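PDB 1YT8: thiosulfate sulfurtransferase from Pseudomonas aeruginosa, which probably catalyses transfer of the sulfane sulfur of thiosulfate to cyanide, using a chain built from four rhodanese-like repeats. Local coordinates for residues R9-I14 with S99-A104; K117-L122 with A343-Q348. All blocks are in the same frame, centred on the assembly; numbering follows the deposited sequence.

Both contacts are buried, and each is built round one phenylalanine on a helix that meets apolar groups at or just past the C-terminal end of another, yet they hold different parts of the protein. Interaction 1 lies within the first rhodanese-like domain, joining its opening helix 11-20 to helix 97-103 by an edge-to-face aromatic pair, with a water bridge at its more exposed side. Interaction 2 joins helix 114-127, the next helix in the chain, to the end of helix 334-344 in the third such domain, and there the phenylalanine offers its face to selenomethionine. The centres of interactions 1 and 2 lie about 23 Å apart, interaction 2 being nearer the centre of the molecule.

Interaction 1 of 2, residues R9-I14 with S99-A104; sequences RTFHDI and SGWRNA
The indole of Trp101 receives the edge of Phe11 on one face, an edge-to-face (T-shaped) pair with ring planes 89° apart and 4.8 Å between the centroid of the Phe11 ring and that of the six-membered ring of Trp101. The touching edge is CD1 and CE1, and Phe11 CD1 stands 3.6 Å from Trp101 CD2, over the middle of the indole. At the indole's own edge, near its plane, Ile14 CG2 comes to 3.9 Å from Trp101 CZ3. Both aromatic side chains have CG anti to the backbone N (chi1 159° for Phe11, -176° for Trp101), which carries each ring out from its helix toward the other. The methyl of Ala104 comes in obliquely, roughly at right angles to the direction of the indole, its CB 3.6 Å from Phe11 CD2. Within 9-14, the imidazole of His12 turns one face to Phe11 CD2, so the phenyl lies between indole and imidazole.

Polar links are confined to the margin. A water bridges the segments, giving a proton to Ala104 O at 2.7 Å and accepting a weak bond from His12 NE2 in the plane of the imidazole. Helix 11-20 starts with a capping box: Thr10 OG1 accepts from Asp13 N, and Asp13 OD2 takes Thr10 N in return at 2.8 Å, nearly straight. This pair fixes the first turn from which Phe11 projects. The indole's polar end is satisfied outside the contact, Trp101 NE1 donating to Glu107 O.

Within the parallel five-stranded sheet of this rhodanese-like domain, outermost strand 7-9 leads into helix 11-20, and its neighbour 91-94 precedes helix 97-103; the aromatic pair thus joins the helices that follow two adjacent strands.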
ATOM      1  N   ARG A   9      14.662  -9.330 -20.273  1.00 18.63           N
ATOM      2  CA  ARG A   9      13.869  -8.279 -20.883  1.00 18.22           C
ATOM      3  C   ARG A   9      14.548  -6.949 -20.594  1.00 17.46           C
ATOM      4  O   ARG A   9      15.081  -6.733 -19.503  1.00 17.80           O
ATOM      5  CB  ARG A   9      12.443  -8.287 -20.330  1.00 18.92           C
ATOM      6  CG  ARG A   9      11.501  -9.189 -21.121  1.00 20.27           C
ATOM      7  CD  ARG A   9      10.048  -9.001 -20.693  1.00 20.60           C
ATOM      8  NE  ARG A   9       9.677  -9.831 -19.551  1.00 18.70           N
ATOM      9  CZ  ARG A   9       9.232 -11.079 -19.647  1.00 17.66           C
ATOM     10  NH1 ARG A   9       9.103 -11.648 -20.838  1.00 19.00           N
ATOM     11  NH2 ARG A   9       8.898 -11.755 -18.555  1.00 19.28           N
ATOM     12  N   THR A  10      14.525  -6.060 -21.580  1.00 17.54           N
ATOM     13  CA  THR A  10      15.165  -4.763 -21.462  1.00 15.75           C
ATOM     14  C   THR A  10      14.205  -3.620 -21.181  1.00 16.38           C
ATOM     15  O   THR A  10      12.985  -3.788 -21.169  1.00 15.14           O
ATOM     16  CB  THR A  10      15.908  -4.396 -22.758  1.00 17.55           C
ATOM     17  OG1 THR A  10      14.949  -4.058 -23.773  1.00 16.26           O
ATOM     18  CG2 THR A  10      16.754  -5.571 -23.247  1.00 15.62           C
ATOM     19  N   PHE A  11      14.792  -2.451 -20.952  1.00 16.92           N
ATOM     20  CA  PHE A  11      14.043  -1.225 -20.721  1.00 18.72           C
ATOM     21  C   PHE A  11      13.082  -1.057 -21.900  1.00 17.86           C
ATOM     22  O   PHE A  11      11.907  -0.742 -21.726  1.00 16.40           O
ATOM     23  CB  PHE A  11      15.013  -0.038 -20.669  1.00 19.01           C
ATOM     24  CG  PHE A  11      14.367   1.296 -20.939  1.00 19.10           C
ATOM     25  CD1 PHE A  11      13.590   1.924 -19.967  1.00 18.77           C
ATOM     26  CD2 PHE A  11      14.517   1.913 -22.180  1.00 19.33           C
ATOM     27  CE1 PHE A  11      12.968   3.147 -20.226  1.00 20.28           C
ATOM     28  CE2 PHE A  11      13.901   3.136 -22.451  1.00 20.74           C
ATOM     29  CZ  PHE A  11      13.123   3.755 -21.471  1.00 21.79           C
ATOM     30  N   HIS A  12      13.597  -1.277 -23.105  1.00 18.46           N
ATOM     31  CA  HIS A  12      12.797  -1.139 -24.316  1.00 18.74           C
ATOM     32  C   HIS A  12      11.621  -2.107 -24.389  1.00 17.37           C
ATOM     33  O   HIS A  12      10.551  -1.742 -24.881  1.00 16.82           O
ATOM     34  CB  HIS A  12      13.699  -1.279 -25.542  1.00 21.22           C
ATOM     35  CG  HIS A  12      14.722  -0.193 -25.644  1.00 26.80           C
ATOM     36  ND1 HIS A  12      14.388   1.113 -25.932  1.00 30.40           N
ATOM     37  CD2 HIS A  12      16.056  -0.197 -25.412  1.00 29.64           C
ATOM     38  CE1 HIS A  12      15.471   1.867 -25.869  1.00 30.25           C
ATOM     39  NE2 HIS A  12      16.497   1.096 -25.554  1.00 31.59           N
ATOM     40  N   ASP A  13      11.811  -3.331 -23.900  1.00 16.12           N
ATOM     41  CA  ASP A  13      10.735  -4.323 -23.899  1.00 14.83           C
ATOM     42  C   ASP A  13       9.620  -3.836 -22.981  1.00 14.17           C
ATOM     43  O   ASP A  13       8.436  -3.899 -23.323  1.00 13.04           O
ATOM     44  CB  ASP A  13      11.226  -5.682 -23.378  1.00 16.34           C
ATOM     45  CG  ASP A  13      12.160  -6.389 -24.342  1.00 18.62           C
ATOM     46  OD1 ASP A  13      11.822  -6.483 -25.541  1.00 16.87           O
ATOM     47  OD2 ASP A  13      13.228  -6.869 -23.894  1.00 14.88           O
ATOM     48  N   ILE A  14      10.006  -3.365 -21.799  1.00 13.99           N
ATOM     49  CA  ILE A  14       9.039  -2.875 -20.821  1.00 13.33           C
ATOM     50  C   ILE A  14       8.325  -1.625 -21.338  1.00 14.02           C
ATOM     51  O   ILE A  14       7.103  -1.514 -21.233  1.00 13.20           O
ATOM     52  CB  ILE A  14       9.727  -2.532 -19.474  1.00 14.12           C
ATOM     53  CG1 ILE A  14      10.417  -3.779 -18.894  1.00 13.92           C
ATOM     54  CG2 ILE A  14       8.705  -1.951 -18.505  1.00 11.77           C
ATOM     55  CD1 ILE A  14       9.487  -4.960 -18.626  1.00 15.30           C
ATOM     56  N   SER A  99      20.575  -0.229 -12.944  1.00 18.97           N
ATOM     57  CA  SER A  99      21.538   0.529 -13.734  1.00 19.08           C
ATOM     58  C   SER A  99      21.244   0.400 -15.221  1.00 18.38           C
ATOM     59  O   SER A  99      21.488   1.327 -15.995  1.00 21.18           O
ATOM     60  CB  SER A  99      22.962   0.054 -13.431  1.00 21.55           C
ATOM     61  OG  SER A  99      23.327   0.395 -12.104  1.00 22.61           O
ATOM     62  N   GLY A 100      20.718  -0.755 -15.616  1.00 18.36           N
ATOM     63  CA  GLY A 100      20.384  -0.976 -17.010  1.00 17.55           C
ATOM     64  C   GLY A 100      19.277  -0.026 -17.431  1.00 19.48           C
ATOM     65  O   GLY A 100      19.310   0.538 -18.524  1.00 19.03           O
ATOM     66  N   TRP A 101      18.295   0.157 -16.553  1.00 17.13           N
ATOM     67  CA  TRP A 101      17.177   1.051 -16.830  1.00 17.07           C
ATOM     68  C   TRP A 101      17.677   2.489 -16.978  1.00 17.65           C
ATOM     69  O   TRP A 101      17.322   3.194 -17.927  1.00 17.23           O
ATOM     70  CB  TRP A 101      16.151   0.958 -15.696  1.00 15.92           C
ATOM     71  CG  TRP A 101      14.913   1.774 -15.921  1.00 15.78           C
ATOM     72  CD1 TRP A 101      14.760   3.115 -15.709  1.00 17.46           C
ATOM     73  CD2 TRP A 101      13.654   1.298 -16.412  1.00 17.06           C
ATOM     74  NE1 TRP A 101      13.479   3.504 -16.036  1.00 18.05           N
ATOM     75  CE2 TRP A 101      12.780   2.408 -16.471  1.00 17.09           C
ATOM     76  CE3 TRP A 101      13.179   0.040 -16.809  1.00 16.01           C
ATOM     77  CZ2 TRP A 101      11.453   2.298 -16.911  1.00 16.14           C
ATOM     78  CZ3 TRP A 101      11.856  -0.072 -17.247  1.00 18.36           C
ATOM     79  CH2 TRP A 101      11.011   1.054 -17.293  1.00 16.35           C
ATOM     80  N   ARG A 102      18.508   2.913 -16.032  1.00 16.45           N
ATOM     81  CA  ARG A 102      19.071   4.255 -16.045  1.00 17.29           C
ATOM     82  C   ARG A 102      19.904   4.494 -17.305  1.00 18.00           C
ATOM     83  O   ARG A 102      19.733   5.500 -17.991  1.00 17.23           O
ATOM     84  CB  ARG A 102      19.948   4.467 -14.803  1.00 18.87           C
ATOM     85  CG  ARG A 102      20.559   5.856 -14.707  1.00 21.08           C
ATOM     86  CD  ARG A 102      21.582   5.965 -13.581  1.00 22.55           C
ATOM     87  NE  ARG A 102      21.000   5.709 -12.267  1.00 22.90           N
ATOM     88  CZ  ARG A 102      21.189   4.595 -11.566  1.00 22.72           C
ATOM     89  NH1 ARG A 102      21.949   3.622 -12.051  1.00 22.52           N
ATOM     90  NH2 ARG A 102      20.620   4.454 -10.377  1.00 25.14           N
ATOM     91  N   ASN A 103      20.799   3.556 -17.608  1.00 17.61           N
ATOM     92  CA  ASN A 103      21.677   3.682 -18.769  1.00 19.73           C
ATOM     93  C   ASN A 103      20.947   3.733 -20.105  1.00 20.29           C
ATOM     94  O   ASN A 103      21.455   4.303 -21.074  1.00 20.06           O
ATOM     95  CB  ASN A 103      22.701   2.542 -18.787  1.00 21.29           C
ATOM     96  CG  ASN A 103      23.640   2.588 -17.600  1.00 22.70           C
ATOM     97  OD1 ASN A 103      23.905   3.657 -17.051  1.00 21.63           O
ATOM     98  ND2 ASN A 103      24.158   1.430 -17.204  1.00 22.92           N
ATOM     99  N   ALA A 104      19.761   3.138 -20.156  1.00 20.10           N
ATOM    100  CA  ALA A 104      18.972   3.124 -21.383  1.00 19.96           C
ATOM    101  C   ALA A 104      18.188   4.425 -21.547  1.00 21.44           C
ATOM    102  O   ALA A 104      17.499   4.625 -22.550  1.00 22.59           O
ATOM    103  CB  ALA A 104      18.025   1.929 -21.377  1.00 20.85           C
TER
HETATM  104  O   HOH W   1      17.939   3.598 -25.031  1.00 29.06           O

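Interaction 2 of 2, residues K117-L122 with A343-Q348; sequences KAFGEL and AQMGWQ
Apolar and CH-pi contact between Phe119 and Met345, a selenomethionine, carries this interface. Met345 CG sits over one face of the Phe119 ring, 3.5 Å from its centroid and 20° off the normal, displaced toward the CG side of the ring, where Met345 CG and Phe119 CG are 3.3 Å apart. With chi1 at 174° the Phe119 ring swings away from its own backbone N toward segment 343-348, and the Met345 chain crosses it at about a right angle.

A Met-aromatic contact accompanies it. Met345 SE is 4.6 Å from the centroid of the Phe119 ring but 40° off the normal, an oblique position near the CB and CD2 side.

Van der Waals packing against Gln344 covers the far end of the ring: its CB reaches 3.4 Å from Phe119 CZ, approaching obliquely, while Gln344 O lies 3.5 Å from Phe119 CE1. The amide, turned perpendicular to the ring plane, is engaged elsewhere, with NE2 donating to Ser340 O and OE1 accepting from Ile529 N.

A backbone hydrogen bond helps shape 343-348. Helix 334-344 ends in a Schellman motif in which Gly346 N bonds to Ala343 O at 2.9 Å, and Gly346, with positive phi, is the C-prime residue. Gln344, the last residue of the helix, and Met345, the first to leave helical phi/psi, lie within this turn and meet Phe119 together.

Around the contact, Phe526, in the C-terminal region, forms an edge-to-face pair with Phe119, and Ile201 of helix 197-208 also touches Phe119. Helix 114-127 is thereby packed between the second and third rhodanese-like domains, against the end of helix 334-344 just before the chain enters strand 348-352 of the third domain's parallel sheet.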
ATOM      1  N   LYS A 117       0.957   9.467  -6.423  1.00 11.92           N
ATOM      2  CA  LYS A 117       1.335  10.808  -5.994  1.00 11.73           C
ATOM      3  C   LYS A 117       1.606  11.749  -7.161  1.00 11.26           C
ATOM      4  O   LYS A 117       1.252  12.930  -7.112  1.00 10.26           O
ATOM      5  CB  LYS A 117       2.554  10.737  -5.075  1.00 13.28           C
ATOM      6  CG  LYS A 117       2.312   9.899  -3.834  1.00 12.63           C
ATOM      7  CD  LYS A 117       3.568   9.770  -2.998  1.00 11.46           C
ATOM      8  CE  LYS A 117       3.294   8.972  -1.735  1.00 11.03           C
ATOM      9  NZ  LYS A 117       4.539   8.807  -0.928  1.00 13.69           N
ATOM     10  N   ALA A 118       2.241  11.227  -8.205  1.00 12.21           N
ATOM     11  CA  ALA A 118       2.532  12.029  -9.386  1.00 10.84           C
ATOM     12  C   ALA A 118       1.204  12.405 -10.035  1.00 11.38           C
ATOM     13  O   ALA A 118       1.031  13.524 -10.528  1.00 11.11           O
ATOM     14  CB  ALA A 118       3.394  11.236 -10.357  1.00 10.41           C
ATOM     15  N   PHE A 119       0.261  11.467 -10.033  1.00 12.83           N
ATOM     16  CA  PHE A 119      -1.054  11.737 -10.607  1.00 11.98           C
ATOM     17  C   PHE A 119      -1.735  12.864  -9.831  1.00 11.91           C
ATOM     18  O   PHE A 119      -2.389  13.724 -10.416  1.00 11.43           O
ATOM     19  CB  PHE A 119      -1.950  10.496 -10.562  1.00 12.83           C
ATOM     20  CG  PHE A 119      -3.362  10.765 -11.018  1.00 14.31           C
ATOM     21  CD1 PHE A 119      -3.633  11.042 -12.355  1.00 13.26           C
ATOM     22  CD2 PHE A 119      -4.409  10.791 -10.104  1.00 12.56           C
ATOM     23  CE1 PHE A 119      -4.933  11.347 -12.780  1.00 14.44           C
ATOM     24  CE2 PHE A 119      -5.712  11.095 -10.514  1.00 14.57           C
ATOM     25  CZ  PHE A 119      -5.972  11.374 -11.861  1.00 14.63           C
ATOM     26  N   GLY A 120      -1.581  12.851  -8.509  1.00 11.97           N
ATOM     27  CA  GLY A 120      -2.187  13.888  -7.694  1.00 13.03           C
ATOM     28  C   GLY A 120      -1.705  15.271  -8.095  1.00 13.67           C
ATOM     29  O   GLY A 120      -2.488  16.227  -8.163  1.00 10.70           O
ATOM     30  N   GLU A 121      -0.411  15.382  -8.371  1.00 12.94           N
ATOM     31  CA  GLU A 121       0.158  16.658  -8.773  1.00 12.44           C
ATOM     32  C   GLU A 121      -0.379  17.061 -10.144  1.00 13.19           C
ATOM     33  O   GLU A 121      -0.587  18.247 -10.404  1.00 12.48           O
ATOM     34  CB  GLU A 121       1.688  16.578  -8.805  1.00 14.01           C
ATOM     35  CG  GLU A 121       2.342  16.373  -7.431  1.00 13.86           C
ATOM     36  CD  GLU A 121       1.941  17.431  -6.410  1.00 16.27           C
ATOM     37  OE1 GLU A 121       1.834  18.621  -6.787  1.00 16.95           O
ATOM     38  OE2 GLU A 121       1.746  17.077  -5.225  1.00 16.41           O
ATOM     39  N   LEU A 122      -0.598  16.076 -11.012  1.00 10.54           N
ATOM     40  CA  LEU A 122      -1.131  16.332 -12.353  1.00 12.29           C
ATOM     41  C   LEU A 122      -2.544  16.904 -12.261  1.00 11.65           C
ATOM     42  O   LEU A 122      -2.914  17.803 -13.028  1.00 15.46           O
ATOM     43  CB  LEU A 122      -1.154  15.042 -13.178  1.00 12.83           C
ATOM     44  CG  LEU A 122      -1.613  15.172 -14.637  1.00 14.19           C
ATOM     45  CD1 LEU A 122      -0.626  16.056 -15.407  1.00 15.92           C
ATOM     46  CD2 LEU A 122      -1.687  13.795 -15.278  1.00 14.79           C
ATOM     47  N   ALA A 343      -9.453   5.271 -13.359  1.00 11.67           N
ATOM     48  CA  ALA A 343      -9.604   5.401 -14.805  1.00 10.55           C
ATOM     49  C   ALA A 343      -8.691   6.517 -15.314  1.00 11.82           C
ATOM     50  O   ALA A 343      -8.040   6.383 -16.354  1.00 11.86           O
ATOM     51  CB  ALA A 343     -11.061   5.714 -15.150  1.00 10.04           C
ATOM     52  N   GLN A 344      -8.636   7.614 -14.565  1.00 12.36           N
ATOM     53  CA  GLN A 344      -7.808   8.752 -14.934  1.00 12.40           C
ATOM     54  C   GLN A 344      -6.329   8.418 -14.803  1.00 11.22           C
ATOM     55  O   GLN A 344      -5.476   9.059 -15.420  1.00 12.43           O
ATOM     56  CB  GLN A 344      -8.197   9.969 -14.086  1.00 11.96           C
ATOM     57  CG  GLN A 344      -9.568  10.526 -14.495  1.00 14.14           C
ATOM     58  CD  GLN A 344     -10.106  11.595 -13.564  1.00 12.81           C
ATOM     59  OE1 GLN A 344      -9.678  12.747 -13.597  1.00 12.17           O
ATOM     60  NE2 GLN A 344     -11.060  11.214 -12.730  1.00 12.28           N
HETATM   61  N   MSE A 345      -6.027   7.398 -14.010  1.00 13.49           N
HETATM   62  CA  MSE A 345      -4.650   6.960 -13.849  1.00 11.78           C
HETATM   63  C   MSE A 345      -4.352   5.866 -14.875  1.00 12.35           C
HETATM   64  O   MSE A 345      -3.381   5.118 -14.746  1.00 12.61           O
HETATM   65  CB  MSE A 345      -4.398   6.461 -12.423  1.00 14.21           C
HETATM   66  CG  MSE A 345      -4.254   7.595 -11.416  1.00 14.61           C
HETATM   67 SE   MSE A 345      -3.586   6.998  -9.684  1.00 24.73          SE
HETATM   68  CE  MSE A 345      -5.194   6.187  -9.034  1.00 13.09           C
ATOM     69  N   GLY A 346      -5.213   5.786 -15.889  1.00 13.64           N
ATOM     70  CA  GLY A 346      -5.039   4.834 -16.976  1.00 14.66           C
ATOM     71  C   GLY A 346      -5.485   3.396 -16.794  1.00 14.28           C
ATOM     72  O   GLY A 346      -5.212   2.561 -17.658  1.00 14.14           O
ATOM     73  N   TRP A 347      -6.168   3.089 -15.697  1.00 13.35           N
ATOM     74  CA  TRP A 347      -6.609   1.718 -15.466  1.00 13.76           C
ATOM     75  C   TRP A 347      -7.926   1.376 -16.146  1.00 14.62           C
ATOM     76  O   TRP A 347      -8.803   2.234 -16.295  1.00 15.01           O
ATOM     77  CB  TRP A 347      -6.784   1.440 -13.968  1.00 14.83           C
ATOM     78  CG  TRP A 347      -5.520   1.459 -13.176  1.00 14.91           C
ATOM     79  CD1 TRP A 347      -4.988   2.518 -12.493  1.00 15.80           C
ATOM     80  CD2 TRP A 347      -4.607   0.371 -13.009  1.00 16.68           C
ATOM     81  NE1 TRP A 347      -3.797   2.155 -11.909  1.00 14.77           N
ATOM     82  CE2 TRP A 347      -3.538   0.842 -12.212  1.00 15.97           C
ATOM     83  CE3 TRP A 347      -4.586  -0.958 -13.459  1.00 16.91           C
ATOM     84  CZ2 TRP A 347      -2.455   0.031 -11.856  1.00 15.80           C
ATOM     85  CZ3 TRP A 347      -3.509  -1.766 -13.104  1.00 17.21           C
ATOM     86  CH2 TRP A 347      -2.457  -1.266 -12.308  1.00 15.35           C
ATOM     87  N   GLN A 348      -8.054   0.122 -16.572  1.00 12.20           N
ATOM     88  CA  GLN A 348      -9.310  -0.344 -17.134  1.00 14.35           C
ATOM     89  C   GLN A 348     -10.025  -0.732 -15.850  1.00 14.97           C
ATOM     90  O   GLN A 348      -9.582  -1.626 -15.120  1.00 16.53           O
ATOM     91  CB  GLN A 348      -9.116  -1.570 -18.027  1.00 15.73           C
ATOM     92  CG  GLN A 348     -10.427  -2.291 -18.332  1.00 18.66           C
ATOM     93  CD  GLN A 348     -10.300  -3.305 -19.452  1.00 18.79           C
ATOM     94  OE1 GLN A 348      -9.255  -3.935 -19.623  1.00 18.71           O
ATOM     95  NE2 GLN A 348     -11.375  -3.478 -20.212  1.00 21.67           N
TER